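Side-chain contacts in DUF1573 domain-containing protein (Porphyromonas gingivalis, PDB 2QSV), which is of unknown function, though possibly linked to cysteine-type peptidase activity, its C-terminal part described here comprising two Ig-like domains: residues A[71-75]-A[76-80]; A[110-113]-A[114-118]; A[129-133]-A[134-138]. All coordinates share one frame; numbering follows the deposited sequence. Where two conformers were deposited one is given.

Interaction 1: A[71-75]-A[76-80]; sequences RNMPP and GMKDE
Lys78 reaches back from the first residues of strand 76-87 to the loop Met73-Pro74-Pro75 that leads into it, within an Ig-like beta-sandwich domain, where this strand belongs to a five-stranded mixed sheet. The polar part is a single hydrogen bond, from Lys78 NZ to Pro74 O at 2.7 Å. The donor stands 33° out of the carbonyl plane. The amine comes to this oxygen because the lysine chain bends early, at chi2 (-66°), and then runs extended to its end.

The apolar part is the flank of the same side chain. Met73, a selenomethionine, and Lys78 pass each other in opposite directions, so that Met73 CG lies 3.8 Å from Lys78 CE and Met73 SE lies 4.0 Å from Lys78 CG. Pro74 meets the lysine at about a right angle, its ring CG 4.1 Å from NZ. Both Met73 and Lys78 also touch Leu105 of strand 94-105, while the carboxylate of Glu80 is hydrogen-bonded to Ser44 OG.

The backbone supplies the third element. Gly76 takes a positive-phi conformation (phi 132°) that glycine's lack of a side chain permits where the chain enters the strand. Around this entry the two domains meet: Pro75 touches His153, and Asp79 forms a salt bridge with Arg158. Back at the lysine amine, Pro74 O lies beside the last bond of the side chain and not beyond its end, since Lys78 CE is also only 3.0 Å from it.

Interaction 2: A[110-113]-A[114-118]; sequences PALT and AAQTG
Gln116 folds back over Thr113 around the short 3-10 turn 114-116, in the linker between the two Ig-like domains. The tight side is largely polar. Thr113 N donates to Gln116 OE1 at 2.8 Å with a nearly straight N-H...O angle of 172°, the donor tilted 24° from the amide's carbonyl plane. In return Gln116 N reaches Thr113 O at 2.9 Å, from well above that carbonyl's plane, so the backbone closes the turn while the side chain takes up the N-H of Thr113, the residue just before the 3-10 segment. Gln116 CG sits beside its backbone N (chi1 -54°) and the chain runs extended from there, which carries OE1 back across Thr113. The two side chains meet closely on the way, with Gln116 CG 3.4 Å from Thr113 OG1. Inward, Leu112 CB packs 3.8 Å from Thr117 CG2, and Thr117 is buried, resting also on Phe109 and on Pro207 of the second domain.

The looser side is the amide end of Gln116, which, like Thr113 and both alanines of the turn, is exposed. There Leu112 CD2 meets Gln116 NE2 at 4.0 Å, the leucine and glutamine crossing at about a right angle. A water joins the amide to the preceding backbone: it is hydrogen-bonded to Gln116 OE1 at 2.9 Å and to Ala111 O at 2.6 Å.

Interaction 3: A[129-133]-A[134-138]; sequences GQLDG and ETTKA
Leu131 and Thr136 cross obliquely just beyond a type I' beta turn that runs from Leu131, at its first position, to Glu134, the leucine presenting one methyl branch: CD2 is 3.7 Å from Thr136 OG1 and 3.8 Å from Thr136 CB. Leu131 is buried and also touches Ala218 of strand 211-219. Glu134 is placed differently. Its CG lies between the backbone N and the carbonyl carbon (chi1 40°), which brings this methylene to 3.4 Å from Leu131 O, and the rest of the chain extends beyond. Gly133, with phi 83°, sits in the left-handed backbone region that glycine enters readily.

Thr136 OG1 turns back to donate to Glu134 O at 2.7 Å, from above the carbonyl plane (39° out of it). A water lies within hydrogen-bonding distance of three oxygens, Leu131 O at 2.8 Å, Glu134 OE2 at 2.6 Å and Thr136 OG1 at 2.6 Å, but can donate to only two of them at a time. The chemistry implies a turn whose two limbs are joined by a methyl-to-threonine contact and by a water bridge, the water linking polar atoms while the leucine stays packed.

How the interactions relate
The three local contacts follow one another along the chain. Interaction 1 lies at the start of strand 76-87 in the first Ig-like domain, interaction 2 in the linker after strand 94-105, and interaction 3 in the second domain, where the turn passes from strand 125-130 in one sheet to strand 136-144 in the other. Centres of interactions 1 and 2 are 19 Å apart, with nearest atoms about 8 Å apart. Interaction 3 is farther off, its centre 33 Å from interaction 1 and 39 Å from interaction 2. Thus the first two sit near the junction of the domains, whereas the third belongs to a remote end of the second sandwich.

Interaction 1: A[71-75]-A[76-80]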
ATOM      1  N   ARG A  71      10.381   0.191  16.402  0.50 44.06           N
ATOM      2  CA  ARG A  71      10.091   1.220  17.398  0.50 45.55           C
ATOM      3  C   ARG A  71      10.374   2.560  16.725  0.50 45.45           C
ATOM      4  O   ARG A  71      11.304   2.669  15.926  0.50 45.99           O
ATOM      5  CB  ARG A  71      11.015   1.025  18.603  0.50 46.14           C
ATOM      6  CG  ARG A  71      10.469   1.472  19.949  0.50 49.23           C
ATOM      7  CD  ARG A  71      11.451   1.044  21.062  0.50 53.31           C
ATOM      8  NE  ARG A  71      11.274   1.776  22.318  0.50 55.45           N
ATOM      9  CZ  ARG A  71      11.584   3.059  22.493  0.50 56.84           C
ATOM     10  NH1 ARG A  71      12.065   3.783  21.487  0.50 57.32           N
ATOM     11  NH2 ARG A  71      11.399   3.630  23.677  0.50 56.53           N
ATOM     12  N   ASN A  72       9.576   3.574  17.016  1.00 45.38           N
ATOM     13  CA  ASN A  72       9.749   4.881  16.351  1.00 45.50           C
ATOM     14  C   ASN A  72       9.532   4.900  14.802  1.00 43.22           C
ATOM     15  O   ASN A  72       9.899   5.888  14.152  1.00 43.65           O
ATOM     16  CB  ASN A  72      11.133   5.531  16.688  1.00 47.13           C
ATOM     17  CG  ASN A  72      11.521   5.419  18.189  1.00 51.45           C
ATOM     18  OD1 ASN A  72      10.708   5.722  19.090  1.00 55.12           O
ATOM     19  ND2 ASN A  72      12.773   4.988  18.452  1.00 53.31           N
HETATM   20  N   MSE A  73       9.002   3.826  14.195  1.00 39.90           N
HETATM   21  CA  MSE A  73       8.491   3.947  12.818  1.00 35.82           C
HETATM   22  C   MSE A  73       7.242   4.855  12.913  1.00 33.64           C
HETATM   23  O   MSE A  73       6.336   4.592  13.689  1.00 32.98           O
HETATM   24  CB  MSE A  73       8.126   2.576  12.211  1.00 35.72           C
HETATM   25  CG  MSE A  73       7.573   2.614  10.753  1.00 32.20           C
HETATM   26 SE   MSE A  73       7.214   0.996   9.951  1.00 23.34          SE
HETATM   27  CE  MSE A  73       8.690   0.871   9.020  1.00 25.55           C
ATOM     28  N   PRO A  74       7.207   5.934  12.131  1.00 32.22           N
ATOM     29  CA  PRO A  74       6.022   6.800  12.109  1.00 31.47           C
ATOM     30  C   PRO A  74       4.824   6.162  11.334  1.00 29.91           C
ATOM     31  O   PRO A  74       5.053   5.349  10.412  1.00 30.31           O
ATOM     32  CB  PRO A  74       6.514   8.045  11.367  1.00 31.12           C
ATOM     33  CG  PRO A  74       7.688   7.576  10.555  1.00 32.86           C
ATOM     34  CD  PRO A  74       8.251   6.354  11.176  1.00 31.88           C
ATOM     35  N   PRO A  75       3.586   6.577  11.654  1.00 28.03           N
ATOM     36  CA  PRO A  75       2.414   6.063  10.920  1.00 26.27           C
ATOM     37  C   PRO A  75       2.379   6.477   9.435  1.00 24.58           C
ATOM     38  O   PRO A  75       3.107   7.370   9.006  1.00 22.71           O
ATOM     39  CB  PRO A  75       1.218   6.640  11.692  1.00 25.65           C
ATOM     40  CG  PRO A  75       1.741   7.794  12.421  1.00 27.86           C
ATOM     41  CD  PRO A  75       3.202   7.563  12.696  1.00 27.68           C
ATOM     42  N   GLY A  76       1.535   5.818   8.657  1.00 22.15           N
ATOM     43  CA  GLY A  76       1.531   5.993   7.217  1.00 23.22           C
ATOM     44  C   GLY A  76       1.523   4.651   6.520  1.00 23.49           C
ATOM     45  O   GLY A  76       1.763   3.626   7.139  1.00 23.63           O
HETATM   46  N   MSE A  77       1.274   4.657   5.226  1.00 24.64           N
HETATM   47  CA  MSE A  77       1.275   3.429   4.407  1.00 24.68           C
HETATM   48  C   MSE A  77       2.722   3.084   4.074  1.00 25.33           C
HETATM   49  O   MSE A  77       3.483   3.941   3.589  1.00 24.96           O
HETATM   50  CB  MSE A  77       0.473   3.683   3.128  1.00 24.43           C
HETATM   51  CG  MSE A  77       0.295   2.444   2.220  1.00 27.24           C
HETATM   52 SE   MSE A  77      -1.035   1.277   3.017  0.85 35.77          SE
HETATM   53  CE  MSE A  77      -2.740   2.236   2.731  1.00 22.18           C
ATOM     54  N   LYS A  78       3.133   1.868   4.433  1.00 24.84           N
ATOM     55  CA  LYS A  78       4.475   1.387   4.157  1.00 25.10           C
ATOM     56  C   LYS A  78       4.348   0.369   3.037  1.00 26.17           C
ATOM     57  O   LYS A  78       3.446  -0.463   3.054  1.00 27.23           O
ATOM     58  CB  LYS A  78       5.066   0.730   5.418  1.00 24.83           C
ATOM     59  CG  LYS A  78       4.809   1.483   6.740  1.00 23.78           C
ATOM     60  CD  LYS A  78       5.553   2.849   6.716  1.00 26.40           C
ATOM     61  CE  LYS A  78       5.236   3.677   7.956  1.00 27.12           C
ATOM     62  NZ  LYS A  78       5.826   5.052   7.842  1.00 30.75           N
ATOM     63  N   ASP A  79       5.212   0.455   2.048  1.00 26.84           N
ATOM     64  CA  ASP A  79       5.241  -0.492   0.932  1.00 28.88           C
ATOM     65  C   ASP A  79       6.679  -0.894   0.763  1.00 28.90           C
ATOM     66  O   ASP A  79       7.493  -0.053   0.446  1.00 28.96           O
ATOM     67  CB  ASP A  79       4.779   0.168  -0.370  1.00 29.00           C
ATOM     68  CG  ASP A  79       3.382   0.715  -0.275  1.00 33.60           C
ATOM     69  OD1 ASP A  79       2.432  -0.069  -0.070  1.00 40.39           O
ATOM     70  OD2 ASP A  79       3.211   1.939  -0.420  1.00 42.23           O
ATOM     71  N   GLU A  80       7.007  -2.154   1.049  1.00 28.67           N
ATOM     72  CA  GLU A  80       8.382  -2.633   0.942  1.00 28.44           C
ATOM     73  C   GLU A  80       8.404  -4.028   0.323  1.00 28.70           C
ATOM     74  O   GLU A  80       7.533  -4.842   0.620  1.00 28.22           O
ATOM     75  CB  GLU A  80       9.054  -2.657   2.315  1.00 28.36           C
ATOM     76  CG  GLU A  80       9.390  -1.265   2.924  1.00 30.60           C
ATOM     77  CD  GLU A  80      10.367  -1.372   4.087  1.00 34.08           C
ATOM     78  OE1 GLU A  80      11.316  -2.210   4.052  1.00 35.11           O
ATOM     79  OE2 GLU A  80      10.174  -0.639   5.058  1.00 36.62           O
TER

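Interaction 2: A[110-113]-A[114-118]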
ATOM      1  N   PRO A 110      -5.365   5.164  21.782  1.00 39.05           N
ATOM      2  CA  PRO A 110      -5.609   5.200  23.257  1.00 40.24           C
ATOM      3  C   PRO A 110      -4.567   5.987  24.060  1.00 40.38           C
ATOM      4  O   PRO A 110      -4.892   6.497  25.138  1.00 41.34           O
ATOM      5  CB  PRO A 110      -5.625   3.711  23.671  1.00 40.38           C
ATOM      6  CG  PRO A 110      -5.991   2.961  22.361  1.00 40.75           C
ATOM      7  CD  PRO A 110      -5.260   3.768  21.286  1.00 39.32           C
ATOM      8  N   ALA A 111      -3.355   6.107  23.530  1.00 39.86           N
ATOM      9  CA  ALA A 111      -2.353   7.014  24.070  1.00 39.86           C
ATOM     10  C   ALA A 111      -2.472   8.496  23.642  1.00 39.89           C
ATOM     11  O   ALA A 111      -1.651   9.299  24.056  1.00 41.41           O
ATOM     12  CB  ALA A 111      -0.959   6.497  23.743  1.00 39.54           C
ATOM     13  N   LEU A 112      -3.453   8.875  22.820  1.00 38.82           N
ATOM     14  CA  LEU A 112      -3.581  10.291  22.378  1.00 37.68           C
ATOM     15  C   LEU A 112      -4.836  10.938  22.944  1.00 37.57           C
ATOM     16  O   LEU A 112      -5.879  10.292  23.049  1.00 38.89           O
ATOM     17  CB  LEU A 112      -3.571  10.409  20.848  1.00 36.29           C
ATOM     18  CG  LEU A 112      -2.361   9.881  20.086  1.00 36.14           C
ATOM     19  CD1 LEU A 112      -2.607   9.832  18.564  1.00 33.28           C
ATOM     20  CD2 LEU A 112      -1.095  10.715  20.430  1.00 35.62           C
ATOM     21  N   THR A 113      -4.762  12.208  23.310  1.00 36.87           N
ATOM     22  CA  THR A 113      -5.961  12.910  23.775  1.00 36.95           C
ATOM     23  C   THR A 113      -6.627  13.617  22.587  1.00 35.29           C
ATOM     24  O   THR A 113      -6.016  13.757  21.532  1.00 33.63           O
ATOM     25  CB  THR A 113      -5.604  13.998  24.791  1.00 37.21           C
ATOM     26  OG1 THR A 113      -4.879  15.021  24.111  1.00 39.43           O
ATOM     27  CG2 THR A 113      -4.719  13.440  25.919  1.00 39.41           C
ATOM     28  N   ALA A 114      -7.864  14.074  22.793  1.00 35.20           N
ATOM     29  CA  ALA A 114      -8.619  14.858  21.808  1.00 35.12           C
ATOM     30  C   ALA A 114      -7.889  16.117  21.336  1.00 34.55           C
ATOM     31  O   ALA A 114      -8.012  16.505  20.173  1.00 33.81           O
ATOM     32  CB  ALA A 114     -10.044  15.190  22.341  1.00 35.62           C
ATOM     33  N   ALA A 115      -7.073  16.727  22.199  1.00 34.05           N
ATOM     34  CA  ALA A 115      -6.343  17.949  21.805  1.00 32.61           C
ATOM     35  C   ALA A 115      -5.176  17.587  20.927  1.00 31.99           C
ATOM     36  O   ALA A 115      -4.553  18.433  20.296  1.00 32.33           O
ATOM     37  CB  ALA A 115      -5.855  18.724  23.066  1.00 34.92           C
ATOM     38  N   GLN A 116      -4.858  16.309  20.865  1.00 30.42           N
ATOM     39  CA  GLN A 116      -3.809  15.877  19.945  1.00 29.89           C
ATOM     40  C   GLN A 116      -4.297  15.241  18.623  1.00 27.59           C
ATOM     41  O   GLN A 116      -3.476  14.823  17.829  1.00 28.34           O
ATOM     42  CB  GLN A 116      -2.884  14.873  20.638  1.00 31.52           C
ATOM     43  CG  GLN A 116      -2.281  15.338  21.977  1.00 34.81           C
ATOM     44  CD  GLN A 116      -1.619  14.168  22.673  1.00 36.63           C
ATOM     45  OE1 GLN A 116      -2.262  13.387  23.355  1.00 38.29           O
ATOM     46  NE2 GLN A 116      -0.333  14.029  22.464  1.00 42.05           N
ATOM     47  N   THR A 117      -5.593  15.127  18.399  1.00 25.36           N
ATOM     48  CA  THR A 117      -6.075  14.397  17.209  1.00 24.39           C
ATOM     49  C   THR A 117      -6.996  15.273  16.428  1.00 22.76           C
ATOM     50  O   THR A 117      -7.548  16.206  16.984  1.00 23.19           O
ATOM     51  CB  THR A 117      -6.769  13.048  17.558  1.00 23.71           C
ATOM     52  OG1 THR A 117      -7.863  13.286  18.463  1.00 24.54           O
ATOM     53  CG2 THR A 117      -5.789  12.058  18.195  1.00 22.57           C
ATOM     54  N   GLY A 118      -7.143  14.985  15.132  1.00 21.20           N
ATOM     55  CA  GLY A 118      -8.048  15.707  14.262  1.00 20.71           C
ATOM     56  C   GLY A 118      -9.305  14.891  13.913  1.00 21.12           C
ATOM     57  O   GLY A 118      -9.447  13.733  14.339  1.00 22.36           O
TER
HETATM   58  O   HOH W   1      -1.568  11.518  25.397  1.00 61.37           O

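Interaction 3: A[129-133]-A[134-138]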
ATOM      1  N   GLY A 129     -16.366  12.206 -14.595  1.00 36.76           N
ATOM      2  CA  GLY A 129     -17.002  12.082 -15.899  1.00 40.08           C
ATOM      3  C   GLY A 129     -16.058  11.682 -17.026  1.00 41.89           C
ATOM      4  O   GLY A 129     -15.069  10.962 -16.817  1.00 41.81           O
ATOM      5  N   GLN A 130     -16.376  12.169 -18.223  0.50 43.07           N
ATOM      6  CA  GLN A 130     -15.644  11.878 -19.445  0.50 44.12           C
ATOM      7  C   GLN A 130     -14.521  12.880 -19.658  0.50 44.80           C
ATOM      8  O   GLN A 130     -14.753  14.082 -19.650  0.50 44.38           O
ATOM      9  CB  GLN A 130     -16.609  11.870 -20.637  0.50 44.45           C
ATOM     10  CG  GLN A 130     -15.943  11.798 -21.999  0.50 44.86           C
ATOM     11  CD  GLN A 130     -16.906  11.386 -23.094  0.50 46.61           C
ATOM     12  OE1 GLN A 130     -17.113  10.192 -23.342  0.50 46.43           O
ATOM     13  NE2 GLN A 130     -17.499  12.370 -23.757  0.50 45.63           N
ATOM     14  N   LEU A 131     -13.304  12.369 -19.848  1.00 45.56           N
ATOM     15  CA  LEU A 131     -12.106  13.206 -19.935  1.00 47.78           C
ATOM     16  C   LEU A 131     -11.679  13.597 -21.350  1.00 50.26           C
ATOM     17  O   LEU A 131     -11.013  14.629 -21.521  1.00 50.70           O
ATOM     18  CB  LEU A 131     -10.921  12.531 -19.238  1.00 47.14           C
ATOM     19  CG  LEU A 131     -11.062  12.049 -17.796  1.00 47.32           C
ATOM     20  CD1 LEU A 131      -9.723  11.563 -17.327  1.00 45.73           C
ATOM     21  CD2 LEU A 131     -11.558  13.150 -16.889  1.00 47.53           C
ATOM     22  N   ASP A 132     -12.011  12.758 -22.340  1.00 52.76           N
ATOM     23  CA  ASP A 132     -11.692  13.016 -23.763  1.00 55.92           C
ATOM     24  C   ASP A 132     -10.255  13.573 -24.001  1.00 56.23           C
ATOM     25  O   ASP A 132     -10.077  14.684 -24.535  1.00 56.47           O
ATOM     26  CB  ASP A 132     -12.796  13.913 -24.416  1.00 57.08           C
ATOM     27  CG  ASP A 132     -12.677  14.003 -25.964  1.00 61.64           C
ATOM     28  OD1 ASP A 132     -12.623  12.936 -26.647  1.00 65.58           O
ATOM     29  OD2 ASP A 132     -12.649  15.147 -26.504  1.00 65.16           O
ATOM     30  N   GLY A 133      -9.242  12.820 -23.560  1.00 56.14           N
ATOM     31  CA  GLY A 133      -7.872  13.040 -24.037  1.00 55.82           C
ATOM     32  C   GLY A 133      -6.964  14.103 -23.434  1.00 55.59           C
ATOM     33  O   GLY A 133      -5.863  14.334 -23.940  1.00 55.93           O
ATOM     34  N   GLU A 134      -7.379  14.726 -22.337  1.00 54.97           N
ATOM     35  CA  GLU A 134      -6.547  15.748 -21.683  1.00 53.39           C
ATOM     36  C   GLU A 134      -6.357  15.458 -20.173  1.00 51.06           C
ATOM     37  O   GLU A 134      -7.308  15.003 -19.523  1.00 50.09           O
ATOM     38  CB  GLU A 134      -7.194  17.117 -21.906  1.00 54.87           C
ATOM     39  CG  GLU A 134      -8.725  17.087 -21.797  1.00 58.44           C
ATOM     40  CD  GLU A 134      -9.330  18.483 -21.673  1.00 64.69           C
ATOM     41  OE1 GLU A 134      -8.953  19.365 -22.496  1.00 64.88           O
ATOM     42  OE2 GLU A 134     -10.179  18.691 -20.756  1.00 66.31           O
ATOM     43  N   THR A 135      -5.154  15.691 -19.625  1.00 48.07           N
ATOM     44  CA  THR A 135      -4.943  15.466 -18.185  1.00 45.64           C
ATOM     45  C   THR A 135      -5.834  16.415 -17.391  1.00 43.60           C
ATOM     46  O   THR A 135      -5.784  17.630 -17.576  1.00 44.02           O
ATOM     47  CB  THR A 135      -3.489  15.572 -17.716  1.00 46.05           C
ATOM     48  OG1 THR A 135      -2.678  14.701 -18.504  1.00 46.62           O
ATOM     49  CG2 THR A 135      -3.368  15.146 -16.235  1.00 43.97           C
ATOM     50  N   THR A 136      -6.668  15.833 -16.542  1.00 40.33           N
ATOM     51  CA  THR A 136      -7.723  16.559 -15.885  1.00 37.68           C
ATOM     52  C   THR A 136      -7.465  16.621 -14.375  1.00 36.00           C
ATOM     53  O   THR A 136      -7.198  15.620 -13.725  1.00 34.18           O
ATOM     54  CB  THR A 136      -9.063  15.932 -16.248  1.00 38.15           C
ATOM     55  OG1 THR A 136      -9.130  15.840 -17.673  1.00 38.50           O
ATOM     56  CG2 THR A 136     -10.258  16.753 -15.746  1.00 37.90           C
ATOM     57  N   LYS A 137      -7.511  17.843 -13.865  1.00 33.61           N
ATOM     58  CA  LYS A 137      -7.303  18.146 -12.484  1.00 32.58           C
ATOM     59  C   LYS A 137      -8.613  18.307 -11.729  1.00 31.41           C
ATOM     60  O   LYS A 137      -9.613  18.726 -12.283  1.00 31.17           O
ATOM     61  CB  LYS A 137      -6.490  19.433 -12.359  1.00 32.00           C
ATOM     62  CG  LYS A 137      -5.049  19.314 -12.764  1.00 34.35           C
ATOM     63  CD  LYS A 137      -4.414  20.719 -12.684  1.00 41.37           C
ATOM     64  CE  LYS A 137      -2.997  20.731 -13.252  1.00 45.17           C
ATOM     65  NZ  LYS A 137      -2.237  21.893 -12.715  1.00 49.02           N
ATOM     66  N   ALA A 138      -8.591  17.951 -10.448  1.00 30.25           N
ATOM     67  CA  ALA A 138      -9.693  18.249  -9.552  1.00 28.25           C
ATOM     68  C   ALA A 138      -9.093  18.556  -8.180  1.00 27.00           C
ATOM     69  O   ALA A 138      -7.905  18.339  -7.938  1.00 25.94           O
ATOM     70  CB  ALA A 138     -10.686  17.066  -9.476  1.00 28.82           C
TER
HETATM   71  O   HOH W   2     -10.963  16.548 -19.416  1.00 53.99           O